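Local coordinates for acyl-CoA dehydrogenase (Thermus thermophilus, PDB 2Z1Q), which probably uses FAD to oxidise saturated acyl-CoA thioesters to their 2,3-dehydroacyl-CoA products, passing the electrons to an acceptor, at residues 403-415 with 472-486. Sequence-based numbering, arbitrary orientation.
Sequences INRLLIPGMLLRR and VEEEQEVLGAVADIL. With FAD (flavin-adenine dinucleotide), chain D.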
loop_
_atom_site.group_PDB
_atom_site.type_symbol
_atom_site.label_atom_id
_atom_site.label_comp_id
_atom_site.label_asym_id
_atom_site.label_seq_id
_atom_site.Cartn_x
_atom_site.Cartn_y
_atom_site.Cartn_z
ATOM N N ILE B 403 6.951 1.626 -16.528
ATOM C CA ILE B 403 7.192 2.279 -17.822
ATOM C C ILE B 403 7.899 3.630 -17.650
ATOM O O ILE B 403 8.835 3.945 -18.386
ATOM C CB ILE B 403 5.861 2.476 -18.622
ATOM C CG1 ILE B 403 5.758 1.428 -19.728
ATOM C CG2 ILE B 403 5.799 3.853 -19.268
ATOM C CD1 ILE B 403 5.725 0.034 -19.227
ATOM N N ASN B 404 7.465 4.415 -16.675
ATOM C CA ASN B 404 8.092 5.711 -16.430
ATOM C C ASN B 404 9.520 5.555 -15.920
ATOM O O ASN B 404 10.402 6.328 -16.299
ATOM C CB ASN B 404 7.253 6.521 -15.447
ATOM C CG ASN B 404 6.093 7.211 -16.125
ATOM O OD1 ASN B 404 6.290 8.164 -16.883
ATOM N ND2 ASN B 404 4.873 6.729 -15.872
ATOM N N ARG B 405 9.747 4.553 -15.073
ATOM C CA ARG B 405 11.080 4.304 -14.539
ATOM C C ARG B 405 12.056 3.953 -15.665
ATOM O O ARG B 405 13.244 4.261 -15.576
ATOM C CB ARG B 405 11.069 3.177 -13.496
ATOM C CG ARG B 405 10.677 3.609 -12.077
ATOM C CD ARG B 405 10.899 2.494 -11.058
ATOM N NE ARG B 405 10.813 3.006 -9.690
ATOM C CZ ARG B 405 9.674 3.301 -9.064
ATOM N NH1 ARG B 405 9.713 3.776 -7.816
ATOM N NH2 ARG B 405 8.497 3.104 -9.652
ATOM N N LEU B 406 11.566 3.299 -16.716
ATOM C CA LEU B 406 12.431 2.938 -17.835
ATOM C C LEU B 406 12.742 4.153 -18.711
ATOM O O LEU B 406 13.789 4.201 -19.367
ATOM C CB LEU B 406 11.779 1.848 -18.685
ATOM C CG LEU B 406 12.106 0.393 -18.332
ATOM C CD1 LEU B 406 12.132 0.207 -16.834
ATOM C CD2 LEU B 406 11.078 -0.525 -18.971
ATOM N N LEU B 407 11.836 5.130 -18.708
ATOM C CA LEU B 407 12.004 6.337 -19.512
ATOM C C LEU B 407 12.951 7.374 -18.909
ATOM O O LEU B 407 13.711 8.019 -19.629
ATOM C CB LEU B 407 10.640 6.993 -19.766
ATOM C CG LEU B 407 9.750 6.506 -20.920
ATOM C CD1 LEU B 407 9.593 4.995 -20.876
ATOM C CD2 LEU B 407 8.390 7.187 -20.826
ATOM N N ILE B 408 12.900 7.538 -17.593
ATOM C CA ILE B 408 13.740 8.516 -16.914
ATOM C C ILE B 408 15.230 8.385 -17.255
ATOM O O ILE B 408 15.867 9.361 -17.648
ATOM C CB ILE B 408 13.514 8.441 -15.382
ATOM C CG1 ILE B 408 12.062 8.831 -15.073
ATOM C CG2 ILE B 408 14.485 9.347 -14.659
ATOM C CD1 ILE B 408 11.600 8.541 -13.659
ATOM N N PRO B 409 15.802 7.178 -17.114
ATOM C CA PRO B 409 17.220 6.978 -17.425
ATOM C C PRO B 409 17.550 7.236 -18.897
ATOM O O PRO B 409 18.723 7.300 -19.275
ATOM C CB PRO B 409 17.455 5.521 -17.030
ATOM C CG PRO B 409 16.476 5.322 -15.913
ATOM C CD PRO B 409 15.241 5.980 -16.474
ATOM N N GLY B 410 16.505 7.382 -19.712
ATOM C CA GLY B 410 16.667 7.624 -21.135
ATOM C C GLY B 410 17.811 8.544 -21.517
ATOM O O GLY B 410 18.766 8.116 -22.166
ATOM N N MET B 411 17.726 9.808 -21.120
ATOM C CA MET B 411 18.777 10.762 -21.450
ATOM C C MET B 411 20.160 10.358 -20.947
ATOM O O MET B 411 21.162 10.583 -21.632
ATOM C CB MET B 411 18.418 12.155 -20.920
ATOM C CG MET B 411 17.356 12.157 -19.829
ATOM S SD MET B 411 17.905 11.530 -18.241
ATOM C CE MET B 411 17.913 13.057 -17.291
ATOM N N LEU B 412 20.218 9.759 -19.760
ATOM C CA LEU B 412 21.485 9.337 -19.168
ATOM C C LEU B 412 22.082 8.172 -19.959
ATOM O O LEU B 412 23.236 7.783 -19.756
ATOM C CB LEU B 412 21.260 8.930 -17.711
ATOM C CG LEU B 412 22.366 9.296 -16.721
ATOM C CD1 LEU B 412 22.661 10.787 -16.816
ATOM C CD2 LEU B 412 21.936 8.929 -15.311
ATOM N N LEU B 413 21.281 7.627 -20.868
ATOM C CA LEU B 413 21.694 6.512 -21.708
ATOM C C LEU B 413 21.972 6.953 -23.142
ATOM O O LEU B 413 22.553 6.197 -23.923
ATOM C CB LEU B 413 20.614 5.432 -21.713
ATOM C CG LEU B 413 20.302 4.791 -20.362
ATOM C CD1 LEU B 413 19.004 4.010 -20.463
ATOM C CD2 LEU B 413 21.452 3.891 -19.935
ATOM N N ARG B 414 21.558 8.171 -23.488
ATOM C CA ARG B 414 21.780 8.692 -24.835
ATOM C C ARG B 414 23.262 8.982 -25.053
ATOM O O ARG B 414 23.668 9.420 -26.132
ATOM C CB ARG B 414 20.970 9.973 -25.065
ATOM C CG ARG B 414 19.467 9.750 -25.208
ATOM C CD ARG B 414 18.737 11.049 -25.525
ATOM N NE ARG B 414 19.036 12.095 -24.551
ATOM C CZ ARG B 414 18.353 13.230 -24.435
ATOM N NH1 ARG B 414 17.324 13.476 -25.234
ATOM N NH2 ARG B 414 18.704 14.123 -23.518
ATOM N N ARG B 415 24.063 8.740 -24.019
ATOM C CA ARG B 415 25.505 8.955 -24.090
ATOM C C ARG B 415 26.237 7.687 -23.646
ATOM O O ARG B 415 25.609 6.658 -23.387
ATOM C CB ARG B 415 25.909 10.137 -23.209
ATOM N N VAL B 472 21.312 -2.366 -23.260
ATOM C CA VAL B 472 21.112 -1.954 -21.871
ATOM C C VAL B 472 19.630 -1.881 -21.502
ATOM O O VAL B 472 19.269 -1.914 -20.326
ATOM C CB VAL B 472 21.769 -0.573 -21.599
ATOM C CG1 VAL B 472 21.080 0.504 -22.422
ATOM C CG2 VAL B 472 21.703 -0.238 -20.119
ATOM N N GLU B 473 18.771 -1.795 -22.512
ATOM C CA GLU B 473 17.327 -1.718 -22.303
ATOM C C GLU B 473 16.752 -2.930 -21.572
ATOM O O GLU B 473 15.834 -2.792 -20.765
ATOM C CB GLU B 473 16.605 -1.551 -23.642
ATOM C CG GLU B 473 16.900 -0.243 -24.353
ATOM C CD GLU B 473 16.539 0.968 -23.515
ATOM O OE1 GLU B 473 15.390 1.043 -23.033
ATOM O OE2 GLU B 473 17.408 1.848 -23.334
ATOM N N GLU B 474 17.278 -4.112 -21.866
ATOM C CA GLU B 474 16.809 -5.328 -21.219
ATOM C C GLU B 474 17.077 -5.320 -19.713
ATOM O O GLU B 474 16.330 -5.932 -18.954
ATOM C CB GLU B 474 17.473 -6.564 -21.836
ATOM C CG GLU B 474 16.885 -6.989 -23.166
ATOM C CD GLU B 474 15.429 -7.384 -23.045
ATOM O OE1 GLU B 474 15.139 -8.411 -22.391
ATOM O OE2 GLU B 474 14.573 -6.664 -23.594
ATOM N N GLU B 475 18.136 -4.630 -19.288
ATOM C CA GLU B 475 18.473 -4.567 -17.860
ATOM C C GLU B 475 17.605 -3.550 -17.135
ATOM O O GLU B 475 18.098 -2.546 -16.613
ATOM C CB GLU B 475 19.946 -4.203 -17.688
ATOM C CG GLU B 475 20.888 -5.141 -18.419
ATOM C CD GLU B 475 20.911 -6.518 -17.803
ATOM O OE1 GLU B 475 21.031 -7.507 -18.554
ATOM O OE2 GLU B 475 20.819 -6.608 -16.561
ATOM N N GLN B 476 16.310 -3.828 -17.095
ATOM C CA GLN B 476 15.342 -2.946 -16.458
ATOM C C GLN B 476 15.549 -2.717 -14.976
ATOM O O GLN B 476 15.241 -1.626 -14.485
ATOM C CB GLN B 476 13.934 -3.477 -16.681
ATOM C CG GLN B 476 13.551 -3.555 -18.127
ATOM C CD GLN B 476 12.129 -4.018 -18.308
ATOM O OE1 GLN B 476 11.554 -4.652 -17.420
ATOM N NE2 GLN B 476 11.554 -3.724 -19.465
ATOM N N GLU B 477 16.029 -3.734 -14.253
ATOM C CA GLU B 477 16.259 -3.568 -12.826
ATOM C C GLU B 477 17.325 -2.489 -12.687
ATOM O O GLU B 477 17.160 -1.537 -11.930
ATOM C CB GLU B 477 16.724 -4.872 -12.150
ATOM C CG GLU B 477 15.707 -6.008 -12.118
ATOM C CD GLU B 477 15.827 -6.902 -13.313
ATOM O OE1 GLU B 477 15.631 -8.123 -13.141
ATOM O OE2 GLU B 477 16.115 -6.381 -14.415
ATOM N N VAL B 478 18.411 -2.627 -13.440
ATOM C CA VAL B 478 19.461 -1.617 -13.412
ATOM C C VAL B 478 18.890 -0.231 -13.739
ATOM O O VAL B 478 19.197 0.744 -13.057
ATOM C CB VAL B 478 20.558 -1.933 -14.437
ATOM C CG1 VAL B 478 21.613 -0.835 -14.411
ATOM C CG2 VAL B 478 21.173 -3.303 -14.144
ATOM N N LEU B 479 18.066 -0.120 -14.774
ATOM C CA LEU B 479 17.516 1.181 -15.122
ATOM C C LEU B 479 16.646 1.759 -14.017
ATOM O O LEU B 479 16.659 2.967 -13.777
ATOM C CB LEU B 479 16.709 1.100 -16.423
ATOM C CG LEU B 479 17.522 0.745 -17.671
ATOM C CD1 LEU B 479 16.688 0.992 -18.899
ATOM C CD2 LEU B 479 18.781 1.587 -17.732
ATOM N N GLY B 480 15.898 0.882 -13.352
ATOM C CA GLY B 480 15.022 1.300 -12.275
ATOM C C GLY B 480 15.761 1.881 -11.083
ATOM O O GLY B 480 15.360 2.915 -10.538
ATOM N N ALA B 481 16.823 1.199 -10.662
ATOM C CA ALA B 481 17.619 1.679 -9.543
ATOM C C ALA B 481 18.180 3.055 -9.957
ATOM O O ALA B 481 18.208 3.985 -9.164
ATOM C CB ALA B 481 18.757 0.685 -9.226
ATOM N N VAL B 482 18.602 3.182 -11.211
ATOM C CA VAL B 482 19.120 4.467 -11.689
ATOM C C VAL B 482 18.032 5.550 -11.636
ATOM O O VAL B 482 18.292 6.662 -11.181
ATOM C CB VAL B 482 19.674 4.341 -13.132
ATOM C CG1 VAL B 482 19.949 5.719 -13.715
ATOM C CG2 VAL B 482 20.958 3.537 -13.113
ATOM N N ALA B 483 16.817 5.221 -12.077
ATOM C CA ALA B 483 15.700 6.166 -12.061
ATOM C C ALA B 483 15.339 6.613 -10.646
ATOM O O ALA B 483 15.050 7.785 -10.415
ATOM C CB ALA B 483 14.470 5.547 -12.762
ATOM N N ASP B 484 15.370 5.687 -9.692
ATOM C CA ASP B 484 15.066 6.014 -8.304
ATOM C C ASP B 484 16.084 7.005 -7.720
ATOM O O ASP B 484 15.754 7.811 -6.853
ATOM C CB ASP B 484 14.990 4.739 -7.463
ATOM C CG ASP B 484 13.757 3.910 -7.787
ATOM O OD1 ASP B 484 12.692 4.530 -7.996
ATOM O OD2 ASP B 484 13.840 2.661 -7.839
ATOM N N ILE B 485 17.315 6.960 -8.210
ATOM C CA ILE B 485 18.324 7.888 -7.715
ATOM C C ILE B 485 18.043 9.267 -8.320
ATOM O O ILE B 485 18.055 10.276 -7.609
ATOM C CB ILE B 485 19.734 7.396 -8.079
ATOM C CG1 ILE B 485 19.929 5.999 -7.484
ATOM C CG2 ILE B 485 20.791 8.351 -7.526
ATOM C CD1 ILE B 485 21.251 5.368 -7.784
ATOM N N LEU B 486 17.741 9.292 -9.618
ATOM C CA LEU B 486 17.431 10.541 -10.316
ATOM C C LEU B 486 16.201 11.201 -9.694
ATOM O O LEU B 486 16.159 12.427 -9.544
ATOM C CB LEU B 486 17.200 10.268 -11.813
ATOM C CG LEU B 486 18.440 9.798 -12.583
ATOM C CD1 LEU B 486 18.053 9.342 -13.985
ATOM C CD2 LEU B 486 19.456 10.929 -12.647
HETATM P PA FAD D . -0.915 -4.597 -18.114
HETATM O O1A FAD D . -1.916 -4.146 -17.179
HETATM O O2A FAD D . -1.216 -4.952 -19.642
HETATM O O5B FAD D . 0.567 -4.218 -17.779
HETATM C C5B FAD D . 1.065 -5.082 -16.759
HETATM C C4B FAD D . 2.508 -4.633 -16.732
HETATM O O4B FAD D . 2.961 -3.461 -17.282
HETATM C C3B FAD D . 3.465 -5.035 -15.521
HETATM O O3B FAD D . 3.907 -6.392 -15.652
HETATM C C2B FAD D . 4.534 -3.920 -15.869
HETATM O O2B FAD D . 5.879 -4.189 -15.460
HETATM C C1B FAD D . 4.202 -4.064 -17.327
HETATM N N9A FAD D . 5.055 -3.632 -18.393
HETATM C C8A FAD D . 4.540 -3.191 -19.578
HETATM N N7A FAD D . 5.484 -2.901 -20.395
HETATM C C5A FAD D . 6.673 -3.111 -19.791
HETATM C C6A FAD D . 8.037 -2.973 -20.189
HETATM N N6A FAD D . 8.332 -2.515 -21.456
HETATM N N1A FAD D . 9.001 -3.297 -19.285
HETATM C C2A FAD D . 8.711 -3.760 -18.073
HETATM N N3A FAD D . 7.457 -3.903 -17.693
HETATM C C4A FAD D . 6.410 -3.610 -18.481
HETATM N N1 FAD D . -7.303 4.517 -21.438
HETATM C C2 FAD D . -7.570 5.460 -22.367
HETATM O O2 FAD D . -7.112 5.313 -23.489
HETATM N N3 FAD D . -8.338 6.550 -22.114
HETATM C C4 FAD D . -8.909 6.776 -20.881
HETATM O O4 FAD D . -9.595 7.744 -20.664
HETATM C C4X FAD D . -8.670 5.769 -19.817
HETATM N N5 FAD D . -9.207 5.870 -18.590
HETATM C C5X FAD D . -9.008 4.909 -17.651
HETATM C C6 FAD D . -9.637 4.991 -16.357
HETATM C C7 FAD D . -9.450 3.960 -15.421
HETATM C C7M FAD D . -10.139 4.043 -14.073
HETATM C C8 FAD D . -8.621 2.836 -15.737
HETATM C C8M FAD D . -8.402 1.702 -14.762
HETATM C C9 FAD D . -8.005 2.755 -16.967
HETATM C C9A FAD D . -8.185 3.775 -17.950
HETATM N N10 FAD D . -7.577 3.647 -19.219
HETATM C C10 FAD D . -7.802 4.602 -20.188
HETATM C "C1'" FAD D . -6.780 2.465 -19.427
HETATM C "C2'" FAD D . -5.263 2.670 -19.304
HETATM O "O2'" FAD D . -4.777 3.526 -20.327
HETATM C "C3'" FAD D . -4.770 1.264 -19.424
HETATM O "O3'" FAD D . -5.319 0.519 -18.300
HETATM C "C4'" FAD D . -3.278 1.093 -19.360
HETATM O "O4'" FAD D . -2.580 1.750 -20.421
HETATM C "C5'" FAD D . -3.169 -0.388 -19.398
HETATM O "O5'" FAD D . -1.923 -0.862 -19.291
HETATM P P FAD D . -2.280 -2.409 -19.064
HETATM O O1P FAD D . -3.249 -2.477 -17.938
HETATM O O2P FAD D . -2.963 -3.049 -20.396
HETATM O O3P FAD D . -0.837 -3.065 -18.669
#
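Arg405 reaches Asp484 on a chain extended from CG to NE (chi2 -171°), while Asp484, its CG opposite the carbonyl carbon, holds the carboxylate beside the arginine. The resulting salt bridge is side-on: both nitrogens converge on one oxygen, with Arg405 NE to Asp484 OD1 at 3.0 Å and Arg405 NH1 to Asp484 OD1 at 3.1 Å. Both bonds use the syn side of OD1 and are bent, and the guanidinium and carboxylate planes stand 66° apart. NH1 also meets Glu360, so two acids probably share the arginine's charge.

Where helices 403-407 and 476-486 cross at 80°, with axes 8.3 Å apart, the backbones come near, Arg405 CA and Gly480 CA being 5.4 Å apart, and the small Ala483 side chain faces the first segment. Pro409, in the type I turn from Leu407 to Gly410, lays CG against Ala483 CB (3.7 Å), and Ile408 CG2 reaches Leu486 CD1. Leu412 and Leu413 are poorly ordered, so the contacts of Leu413 CD1 with Leu479 CD2 and of Leu412 CD2 with Leu486 CD1 are less certain.

At the cofactor end, Leu406 CD2 lies against Gln476 NE2, which donates to FAD N1A in a bent bond modelled rather short (2.6 Å), so this crossing lines the adenine pocket. Gln476 OE1 accepts from Leu301 N of the second subunit, tying the amide to the dimer interface. Elsewhere, helix 445-468 packs on Leu412 and Val482, and helix 348-372 on Arg405, within the C-terminal helical region.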